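Local coordinates for protein DNA alpha-glucosyltransferase (Enterobacteria phage T4, PDB 1XV5) that is a phage glycosyltransferase of the GT-B clan, built of two Rossmann-like domains, with uridine-5'-diphosphate bound in the model, at residues F147-Y156 and I166-N174; I319-E328 and T340-E351. All coordinates share one frame; numbering follows the deposited sequence.

In the fold
Each contact joins elements of a beta-alpha-beta unit at the edge of a seven-stranded parallel sheet, one in either half of the two-domain GT-B fold. Contact 1 packs helix 146-155 against the run leading into edge strand 172-174; contact 2 pairs strand 319-323 directly with edge strand 347-349 and tucks the start of helix 324-329 beside it. Their centres lie about 33 Å apart, and the nearest atoms are about 13 Å apart without touching. Contact 2 is buried where contact 1 is only partly so; their centres lie about 18 and about 23 Å from the centre of the chain. The F322 side chain is about 10 Å from the bound uridine-5'-diphosphate.

Contact 1 of 2, residues F147-Y156 and I166-N174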
loop_
_atom_site.group_PDB
_atom_site.type_symbol
_atom_site.label_atom_id
_atom_site.label_comp_id
_atom_site.label_asym_id
_atom_site.label_seq_id
_atom_site.Cartn_x
_atom_site.Cartn_y
_atom_site.Cartn_z
ATOM N N PHE A 147 7.335 8.725 11.999
ATOM C CA PHE A 147 7.205 7.756 13.084
ATOM C C PHE A 147 8.514 7.645 13.859
ATOM O O PHE A 147 8.522 7.696 15.089
ATOM C CB PHE A 147 6.825 6.378 12.532
ATOM C CG PHE A 147 6.762 5.299 13.584
ATOM C CD1 PHE A 147 5.706 5.247 14.489
ATOM C CD2 PHE A 147 7.771 4.350 13.680
ATOM C CE1 PHE A 147 5.656 4.263 15.477
ATOM C CE2 PHE A 147 7.734 3.361 14.665
ATOM C CZ PHE A 147 6.674 3.317 15.566
ATOM N N ASN A 148 9.617 7.496 13.128
ATOM C CA ASN A 148 10.944 7.367 13.732
ATOM C C ASN A 148 11.485 8.659 14.341
ATOM O O ASN A 148 11.964 8.670 15.478
ATOM C CB ASN A 148 11.963 6.876 12.690
ATOM C CG ASN A 148 11.852 5.391 12.403
ATOM O OD1 ASN A 148 10.780 4.886 12.076
ATOM N ND2 ASN A 148 12.977 4.682 12.512
ATOM N N LYS A 149 11.407 9.745 13.579
ATOM C CA LYS A 149 11.949 11.028 14.012
ATOM C C LYS A 149 11.073 11.922 14.877
ATOM O O LYS A 149 11.585 12.796 15.576
ATOM C CB LYS A 149 12.418 11.816 12.787
ATOM C CG LYS A 149 13.489 11.103 11.968
ATOM C CD LYS A 149 14.726 10.808 12.808
ATOM C CE LYS A 149 15.814 10.144 11.983
ATOM N NZ LYS A 149 17.051 9.918 12.779
ATOM N N VAL A 150 9.763 11.721 14.845
ATOM C CA VAL A 150 8.888 12.562 15.646
ATOM C C VAL A 150 8.234 11.828 16.812
ATOM O O VAL A 150 8.483 12.156 17.971
ATOM C CB VAL A 150 7.790 13.213 14.771
ATOM C CG1 VAL A 150 6.918 14.125 15.618
ATOM C CG2 VAL A 150 8.434 14.010 13.644
ATOM N N LEU A 151 7.408 10.831 16.512
ATOM C CA LEU A 151 6.719 10.089 17.562
ATOM C C LEU A 151 7.637 9.313 18.500
ATOM O O LEU A 151 7.493 9.398 19.720
ATOM C CB LEU A 151 5.679 9.141 16.952
ATOM C CG LEU A 151 4.404 9.797 16.410
ATOM C CD1 LEU A 151 4.740 10.686 15.224
ATOM C CD2 LEU A 151 3.411 8.722 15.996
ATOM N N MET A 152 8.579 8.559 17.941
ATOM C CA MET A 152 9.499 7.778 18.761
ATOM C C MET A 152 10.299 8.645 19.727
ATOM O O MET A 152 10.486 8.281 20.889
ATOM C CB MET A 152 10.459 6.980 17.876
ATOM C CG MET A 152 9.844 5.736 17.249
ATOM S SD MET A 152 9.237 4.562 18.483
ATOM C CE MET A 152 10.782 3.966 19.173
ATOM N N LYS A 153 10.773 9.789 19.248
ATOM C CA LYS A 153 11.549 10.681 20.096
ATOM C C LYS A 153 10.645 11.389 21.092
ATOM O O LYS A 153 11.109 11.901 22.110
ATOM C CB LYS A 153 12.309 11.698 19.240
ATOM C CG LYS A 153 13.362 11.048 18.353
ATOM C CD LYS A 153 14.280 12.064 17.697
ATOM C CE LYS A 153 15.379 11.361 16.912
ATOM N NZ LYS A 153 16.360 12.314 16.323
ATOM N N GLU A 154 9.348 11.397 20.801
ATOM C CA GLU A 154 8.376 12.030 21.679
ATOM C C GLU A 154 8.012 11.084 22.818
ATOM O O GLU A 154 7.776 11.519 23.946
ATOM C CB GLU A 154 7.120 12.404 20.893
ATOM C CG GLU A 154 6.069 13.130 21.713
ATOM C CD GLU A 154 4.885 13.573 20.875
ATOM O OE1 GLU A 154 5.101 14.289 19.875
ATOM O OE2 GLU A 154 3.740 13.208 21.219
ATOM N N TRP A 155 7.970 9.791 22.520
ATOM C CA TRP A 155 7.638 8.794 23.532
ATOM C C TRP A 155 8.875 8.426 24.343
ATOM O O TRP A 155 8.772 8.004 25.494
ATOM C CB TRP A 155 7.059 7.534 22.880
ATOM C CG TRP A 155 5.794 7.766 22.103
ATOM C CD1 TRP A 155 4.732 8.545 22.471
ATOM C CD2 TRP A 155 5.440 7.174 20.847
ATOM N NE1 TRP A 155 3.739 8.473 21.522
ATOM C CE2 TRP A 155 4.147 7.639 20.514
ATOM C CE3 TRP A 155 6.089 6.295 19.969
ATOM C CZ2 TRP A 155 3.490 7.253 19.341
ATOM C CZ3 TRP A 155 5.434 5.912 18.802
ATOM C CH2 TRP A 155 4.148 6.393 18.500
ATOM N N TYR A 156 10.042 8.591 23.729
ATOM C CA TYR A 156 11.318 8.289 24.367
ATOM C C TYR A 156 12.212 9.519 24.235
ATOM O O TYR A 156 13.177 9.524 23.469
ATOM C CB TYR A 156 11.966 7.085 23.681
ATOM C CG TYR A 156 11.128 5.831 23.755
ATOM C CD1 TYR A 156 11.180 4.998 24.872
ATOM C CD2 TYR A 156 10.253 5.493 22.722
ATOM C CE1 TYR A 156 10.382 3.859 24.960
ATOM C CE2 TYR A 156 9.450 4.359 22.799
ATOM C CZ TYR A 156 9.519 3.546 23.920
ATOM O OH TYR A 156 8.731 2.421 23.995
ATOM N N ILE A 166 16.165 7.089 32.018
ATOM C CA ILE A 166 16.580 7.469 30.673
ATOM C C ILE A 166 15.849 6.665 29.602
ATOM O O ILE A 166 15.452 7.208 28.572
ATOM C CB ILE A 166 18.113 7.308 30.491
ATOM C CG1 ILE A 166 18.645 6.158 31.354
ATOM C CG2 ILE A 166 18.814 8.605 30.860
ATOM C CD1 ILE A 166 18.242 4.776 30.889
ATOM N N GLU A 167 15.671 5.373 29.863
ATOM C CA GLU A 167 14.982 4.464 28.949
ATOM C C GLU A 167 15.270 4.727 27.472
ATOM O O GLU A 167 14.608 5.551 26.840
ATOM C CB GLU A 167 13.473 4.534 29.187
ATOM C CG GLU A 167 12.676 3.479 28.436
ATOM C CD GLU A 167 11.178 3.649 28.605
ATOM O OE1 GLU A 167 10.425 2.754 28.169
ATOM O OE2 GLU A 167 10.754 4.680 29.169
ATOM N N GLU A 168 16.256 4.022 26.924
ATOM C CA GLU A 168 16.601 4.177 25.515
ATOM C C GLU A 168 15.428 3.743 24.649
ATOM O O GLU A 168 14.739 2.774 24.965
ATOM C CB GLU A 168 17.814 3.318 25.156
ATOM C CG GLU A 168 19.138 3.809 25.704
ATOM C CD GLU A 168 20.299 2.962 25.221
ATOM O OE1 GLU A 168 20.329 1.755 25.548
ATOM O OE2 GLU A 168 21.176 3.500 24.512
ATOM N N ALA A 169 15.204 4.459 23.555
ATOM C CA ALA A 169 14.119 4.117 22.648
ATOM C C ALA A 169 14.407 2.742 22.058
ATOM O O ALA A 169 15.566 2.375 21.857
ATOM C CB ALA A 169 14.017 5.154 21.535
ATOM N N PRO A 170 13.355 1.956 21.790
ATOM C CA PRO A 170 13.548 0.622 21.219
ATOM C C PRO A 170 13.996 0.727 19.762
ATOM O O PRO A 170 13.825 1.768 19.127
ATOM C CB PRO A 170 12.171 -0.014 21.368
ATOM C CG PRO A 170 11.254 1.154 21.201
ATOM C CD PRO A 170 11.927 2.220 22.037
ATOM N N THR A 171 14.571 -0.349 19.242
ATOM C CA THR A 171 15.047 -0.364 17.867
ATOM C C THR A 171 13.899 -0.460 16.868
ATOM O O THR A 171 12.953 -1.221 17.067
ATOM C CB THR A 171 15.991 -1.558 17.623
ATOM O OG1 THR A 171 17.067 -1.523 18.569
ATOM C CG2 THR A 171 16.556 -1.506 16.212
ATOM N N VAL A 172 13.982 0.325 15.799
ATOM C CA VAL A 172 12.968 0.295 14.752
ATOM C C VAL A 172 13.664 -0.199 13.492
ATOM O O VAL A 172 14.656 0.387 13.050
ATOM C CB VAL A 172 12.371 1.693 14.465
ATOM C CG1 VAL A 172 11.337 1.595 13.336
ATOM C CG2 VAL A 172 11.724 2.254 15.728
ATOM N N TYR A 173 13.147 -1.281 12.925
ATOM C CA TYR A 173 13.723 -1.864 11.723
ATOM C C TYR A 173 12.975 -1.411 10.483
ATOM O O TYR A 173 11.771 -1.168 10.522
ATOM C CB TYR A 173 13.659 -3.386 11.801
ATOM C CG TYR A 173 14.408 -3.971 12.970
ATOM C CD1 TYR A 173 15.790 -4.146 12.920
ATOM C CD2 TYR A 173 13.735 -4.344 14.133
ATOM C CE1 TYR A 173 16.485 -4.681 13.999
ATOM C CE2 TYR A 173 14.421 -4.880 15.219
ATOM C CZ TYR A 173 15.795 -5.045 15.144
ATOM O OH TYR A 173 16.475 -5.580 16.214
ATOM N N ASN A 174 13.688 -1.309 9.372
ATOM C CA ASN A 174 13.045 -0.917 8.133
ATOM C C ASN A 174 12.413 -2.156 7.514
ATOM O O ASN A 174 12.875 -3.275 7.740
ATOM C CB ASN A 174 14.063 -0.330 7.163
ATOM C CG ASN A 174 13.428 0.125 5.869
ATOM O OD1 ASN A 174 13.483 -0.572 4.853
ATOM N ND2 ASN A 174 12.803 1.297 5.902
HETATM O O HOH W 1 9.803 0.608 25.478
#
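Y156 turns one face of its ring to P170 CD and A169 CA. P170 CD sits 3.5 Å from the centroid of the Y156 ring, 18° off its normal, a CH-pi contact in which the proline crosses the tyrosine at about a right angle. A169 CA makes a second CH-pi contact with the same ring, and A169 CB meets Y156 CB at 3.5 Å. The tight packing continues to M152, whose chain bends twice beyond CG, bringing its methyl CE round to P170 CG at 3.5 Å; V172 CG2 lies a little farther from the same methyl. The contact joins the helix, and the residue just after it, to the edge strand and the run leading into it, in the beta-alpha-beta unit of strand 137-140, helix 146-155 and strand 172-174, part of a Rossmann-like parallel sheet. Helix and final strand run nearly antiparallel, at 166°, with their axes 10.9 Å apart. V172 CG1 sits close against the amide of N148, 3.6 Å from N148 OD1, which is hydrogen-bonded to S140; the fit is slacker at the edge of the F147 ring, where F147 CE2 is 4.2 Å from V172 CG1. At E167 the contact turns polar; this glutamate is exposed. Its extended chain reaches the rim of the tyrosine with OE1 3.4 Å from Y156 CE1, its carboxylate plane turned 84° from the ring. A water 2.6 Å from Y156 OH gives a weak hydrogen bond to E167 OE1, while R133 makes a cation-pi contact with Y156 and a long, weak ion pair with E167.

Contact 2 of 2, residues I319-E328 and T340-E351; sequences IPVFWKSTGE and TSHDSGIIWFDE
Four main-chain hydrogen bonds tie P320-K324 to I347-F349 in a parallel ladder. I347 N gives the straightest, 2.9 Å to P320 O at 169°, and I347 O accepts from F322 N. F322 O in turn takes F349 N at 2.6 Å, a short but bent bond of 137°, and is approached by W348 CA as well. The last rung carries the ladder into the helix: K324 N donates to F349 O at 3.0 Å, so an amide of the first helical turn is satisfied by the neighbouring strand. The segments belong to a beta-alpha-beta unit, strand 319-323, helix 324-329 and strand 347-349, at the edge of a parallel Rossmann-like sheet. Beyond the ladder, the extended K324 side chain runs alongside D350 in a weak salt bridge, NZ to OD2 3.3 Å; D350 OD1 accepts from N352 N, so the carboxylate is held at both oxygens. T340 N makes a weak bond to G327 O. W348 is sandwiched: I346 CG2 lies over the centre of one ring face and T340 CG2 over the opposite face. With W348 CG beside its backbone N and anti to the carbonyl carbon, the indole presents CZ3 to G327 CA at 3.3 Å. F322 turns an edge toward the same indole, offset edge-to-face with planes at 68°. On the other side of the sheet V321, I347, W323 and F349 pack together, W323 CZ3 meeting F349 CD1 at 3.7 Å with the two rings rim to rim.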
loop_
_atom_site.group_PDB
_atom_site.type_symbol
_atom_site.label_atom_id
_atom_site.label_comp_id
_atom_site.label_asym_id
_atom_site.label_seq_id
_atom_site.Cartn_x
_atom_site.Cartn_y
_atom_site.Cartn_z
ATOM N N ILE A 319 2.607 -1.647 -18.652
ATOM C CA ILE A 319 3.864 -0.917 -18.543
ATOM C C ILE A 319 3.706 0.057 -17.382
ATOM O O ILE A 319 2.813 0.902 -17.396
ATOM C CB ILE A 319 4.174 -0.114 -19.819
ATOM C CG1 ILE A 319 4.588 -1.066 -20.942
ATOM C CG2 ILE A 319 5.278 0.908 -19.535
ATOM C CD1 ILE A 319 5.878 -1.824 -20.665
ATOM N N PRO A 320 4.563 -0.058 -16.356
ATOM C CA PRO A 320 4.458 0.849 -15.209
ATOM C C PRO A 320 4.984 2.248 -15.483
ATOM O O PRO A 320 6.082 2.418 -16.014
ATOM C CB PRO A 320 5.289 0.156 -14.126
ATOM C CG PRO A 320 5.336 -1.279 -14.553
ATOM C CD PRO A 320 5.472 -1.176 -16.052
ATOM N N VAL A 321 4.193 3.247 -15.118
ATOM C CA VAL A 321 4.608 4.630 -15.266
ATOM C C VAL A 321 4.602 5.157 -13.832
ATOM O O VAL A 321 3.536 5.327 -13.238
ATOM C CB VAL A 321 3.626 5.429 -16.145
ATOM C CG1 VAL A 321 4.075 6.885 -16.235
ATOM C CG2 VAL A 321 3.557 4.805 -17.548
ATOM N N PHE A 322 5.796 5.380 -13.278
ATOM C CA PHE A 322 5.955 5.855 -11.900
ATOM C C PHE A 322 6.501 7.283 -11.831
ATOM O O PHE A 322 7.111 7.773 -12.779
ATOM C CB PHE A 322 6.939 4.971 -11.117
ATOM C CG PHE A 322 6.508 3.533 -10.934
ATOM C CD1 PHE A 322 5.202 3.122 -11.173
ATOM C CD2 PHE A 322 7.430 2.593 -10.464
ATOM C CE1 PHE A 322 4.814 1.795 -10.946
ATOM C CE2 PHE A 322 7.057 1.268 -10.232
ATOM C CZ PHE A 322 5.746 0.866 -10.473
ATOM N N TRP A 323 6.302 7.926 -10.682
ATOM C CA TRP A 323 6.789 9.287 -10.457
ATOM C C TRP A 323 8.315 9.245 -10.374
ATOM O O TRP A 323 8.880 8.545 -9.534
ATOM C CB TRP A 323 6.199 9.836 -9.152
ATOM C CG TRP A 323 6.495 11.281 -8.891
ATOM C CD1 TRP A 323 7.368 11.788 -7.974
ATOM C CD2 TRP A 323 5.902 12.407 -9.545
ATOM N NE1 TRP A 323 7.355 13.163 -8.013
ATOM C CE2 TRP A 323 6.463 13.570 -8.968
ATOM C CE3 TRP A 323 4.947 12.549 -10.563
ATOM C CZ2 TRP A 323 6.102 14.860 -9.376
ATOM C CZ3 TRP A 323 4.586 13.833 -10.969
ATOM C CH2 TRP A 323 5.165 14.971 -10.373
ATOM N N LYS A 324 8.977 9.998 -11.246
ATOM C CA LYS A 324 10.439 10.026 -11.289
ATOM C C LYS A 324 11.152 10.222 -9.951
ATOM O O LYS A 324 12.007 9.412 -9.579
ATOM C CB LYS A 324 10.906 11.103 -12.272
ATOM C CG LYS A 324 12.414 11.117 -12.507
ATOM C CD LYS A 324 12.812 12.232 -13.466
ATOM C CE LYS A 324 14.295 12.168 -13.797
ATOM N NZ LYS A 324 14.728 13.291 -14.673
ATOM N N SER A 325 10.816 11.287 -9.227
ATOM C CA SER A 325 11.487 11.557 -7.958
ATOM C C SER A 325 11.340 10.421 -6.954
ATOM O O SER A 325 12.216 10.222 -6.116
ATOM C CB SER A 325 10.987 12.867 -7.336
ATOM O OG SER A 325 9.710 12.713 -6.744
ATOM N N THR A 326 10.244 9.674 -7.033
ATOM C CA THR A 326 10.052 8.558 -6.115
ATOM C C THR A 326 11.074 7.471 -6.447
ATOM O O THR A 326 11.671 6.862 -5.550
ATOM C CB THR A 326 8.616 8.005 -6.207
ATOM O OG1 THR A 326 7.705 8.981 -5.682
ATOM C CG2 THR A 326 8.480 6.724 -5.402
ATOM N N GLY A 327 11.293 7.243 -7.739
ATOM C CA GLY A 327 12.270 6.246 -8.141
ATOM C C GLY A 327 13.671 6.684 -7.745
ATOM O O GLY A 327 14.516 5.860 -7.393
ATOM N N GLU A 328 13.921 7.989 -7.805
ATOM C CA GLU A 328 15.223 8.535 -7.437
ATOM C C GLU A 328 15.463 8.458 -5.932
ATOM O O GLU A 328 16.602 8.290 -5.485
ATOM C CB GLU A 328 15.331 9.999 -7.883
ATOM C CG GLU A 328 15.442 10.184 -9.390
ATOM C CD GLU A 328 15.380 11.642 -9.812
ATOM O OE1 GLU A 328 15.729 11.935 -10.974
ATOM O OE2 GLU A 328 14.975 12.492 -8.989
ATOM N N THR A 340 15.768 4.400 -10.268
ATOM C CA THR A 340 15.919 5.014 -11.586
ATOM C C THR A 340 17.250 4.697 -12.277
ATOM O O THR A 340 17.401 4.938 -13.476
ATOM C CB THR A 340 15.778 6.556 -11.505
ATOM O OG1 THR A 340 16.517 7.045 -10.379
ATOM C CG2 THR A 340 14.314 6.960 -11.375
ATOM N N SER A 341 18.211 4.154 -11.534
ATOM C CA SER A 341 19.514 3.840 -12.116
ATOM C C SER A 341 19.539 2.519 -12.877
ATOM O O SER A 341 20.595 2.084 -13.336
ATOM C CB SER A 341 20.589 3.812 -11.024
ATOM O OG SER A 341 20.377 2.738 -10.122
ATOM N N HIS A 342 18.382 1.884 -13.024
ATOM C CA HIS A 342 18.315 0.605 -13.721
ATOM C C HIS A 342 17.512 0.616 -15.008
ATOM O O HIS A 342 16.622 1.445 -15.198
ATOM C CB HIS A 342 17.713 -0.467 -12.814
ATOM C CG HIS A 342 18.524 -0.751 -11.592
ATOM N ND1 HIS A 342 18.504 0.063 -10.481
ATOM C CD2 HIS A 342 19.388 -1.753 -11.311
ATOM C CE1 HIS A 342 19.321 -0.426 -9.567
ATOM N NE2 HIS A 342 19.871 -1.527 -10.045
ATOM N N ASP A 343 17.845 -0.326 -15.888
ATOM C CA ASP A 343 17.138 -0.502 -17.147
ATOM C C ASP A 343 16.038 -1.475 -16.740
ATOM O O ASP A 343 16.109 -2.673 -17.002
ATOM C CB ASP A 343 18.063 -1.132 -18.189
ATOM C CG ASP A 343 17.347 -1.453 -19.483
ATOM O OD1 ASP A 343 16.210 -0.976 -19.666
ATOM O OD2 ASP A 343 17.927 -2.179 -20.318
ATOM N N SER A 344 15.021 -0.931 -16.083
ATOM C CA SER A 344 13.917 -1.718 -15.550
ATOM C C SER A 344 12.656 -1.825 -16.396
ATOM O O SER A 344 11.780 -2.625 -16.085
ATOM C CB SER A 344 13.531 -1.143 -14.190
ATOM O OG SER A 344 13.051 0.181 -14.361
ATOM N N GLY A 345 12.546 -1.017 -17.443
ATOM C CA GLY A 345 11.355 -1.060 -18.269
ATOM C C GLY A 345 10.307 -0.093 -17.747
ATOM O O GLY A 345 9.316 0.185 -18.418
ATOM N N ILE A 346 10.528 0.422 -16.541
ATOM C CA ILE A 346 9.602 1.373 -15.938
ATOM C C ILE A 346 9.757 2.736 -16.605
ATOM O O ILE A 346 10.874 3.174 -16.882
ATOM C CB ILE A 346 9.883 1.542 -14.427
ATOM C CG1 ILE A 346 9.578 0.235 -13.691
ATOM C CG2 ILE A 346 9.062 2.706 -13.867
ATOM C CD1 ILE A 346 10.157 0.166 -12.279
ATOM N N ILE A 347 8.637 3.395 -16.879
ATOM C CA ILE A 347 8.677 4.725 -17.476
ATOM C C ILE A 347 8.597 5.702 -16.312
ATOM O O ILE A 347 7.615 5.709 -15.569
ATOM C CB ILE A 347 7.491 4.948 -18.433
ATOM C CG1 ILE A 347 7.635 4.016 -19.641
ATOM C CG2 ILE A 347 7.431 6.416 -18.865
ATOM C CD1 ILE A 347 6.516 4.114 -20.664
ATOM N N TRP A 348 9.638 6.511 -16.137
ATOM C CA TRP A 348 9.651 7.463 -15.034
ATOM C C TRP A 348 9.050 8.807 -15.423
ATOM O O TRP A 348 9.695 9.643 -16.058
ATOM C CB TRP A 348 11.080 7.636 -14.501
ATOM C CG TRP A 348 11.662 6.342 -13.984
ATOM C CD1 TRP A 348 12.575 5.541 -14.613
ATOM C CD2 TRP A 348 11.328 5.681 -12.755
ATOM N NE1 TRP A 348 12.830 4.423 -13.848
ATOM C CE2 TRP A 348 12.076 4.484 -12.706
ATOM C CE3 TRP A 348 10.466 5.985 -11.693
ATOM C CZ2 TRP A 348 11.990 3.588 -11.633
ATOM C CZ3 TRP A 348 10.379 5.091 -10.624
ATOM C CH2 TRP A 348 11.139 3.908 -10.605
ATOM N N PHE A 349 7.792 8.984 -15.033
ATOM C CA PHE A 349 7.023 10.191 -15.301
ATOM C C PHE A 349 7.781 11.418 -14.810
ATOM O O PHE A 349 8.077 11.536 -13.625
ATOM C CB PHE A 349 5.676 10.079 -14.588
ATOM C CG PHE A 349 4.701 11.167 -14.937
ATOM C CD1 PHE A 349 4.809 12.431 -14.362
ATOM C CD2 PHE A 349 3.665 10.920 -15.829
ATOM C CE1 PHE A 349 3.889 13.437 -14.669
ATOM C CE2 PHE A 349 2.740 11.916 -16.145
ATOM C CZ PHE A 349 2.854 13.178 -15.562
ATOM N N ASP A 350 8.079 12.332 -15.728
ATOM C CA ASP A 350 8.825 13.543 -15.393
ATOM C C ASP A 350 7.940 14.769 -15.574
ATOM O O ASP A 350 7.659 15.176 -16.703
ATOM C CB ASP A 350 10.049 13.664 -16.304
ATOM C CG ASP A 350 11.011 14.742 -15.846
ATOM O OD1 ASP A 350 10.583 15.637 -15.088
ATOM O OD2 ASP A 350 12.190 14.698 -16.253
ATOM N N GLU A 351 7.510 15.366 -14.467
ATOM C CA GLU A 351 6.641 16.534 -14.539
ATOM C C GLU A 351 7.315 17.712 -15.242
ATOM O O GLU A 351 6.637 18.608 -15.746
ATOM C CB GLU A 351 6.199 16.961 -13.137
ATOM C CG GLU A 351 7.249 17.729 -12.355
ATOM C CD GLU A 351 6.719 18.242 -11.026
ATOM O OE1 GLU A 351 5.571 18.736 -10.997
ATOM O OE2 GLU A 351 7.452 18.160 -10.019
#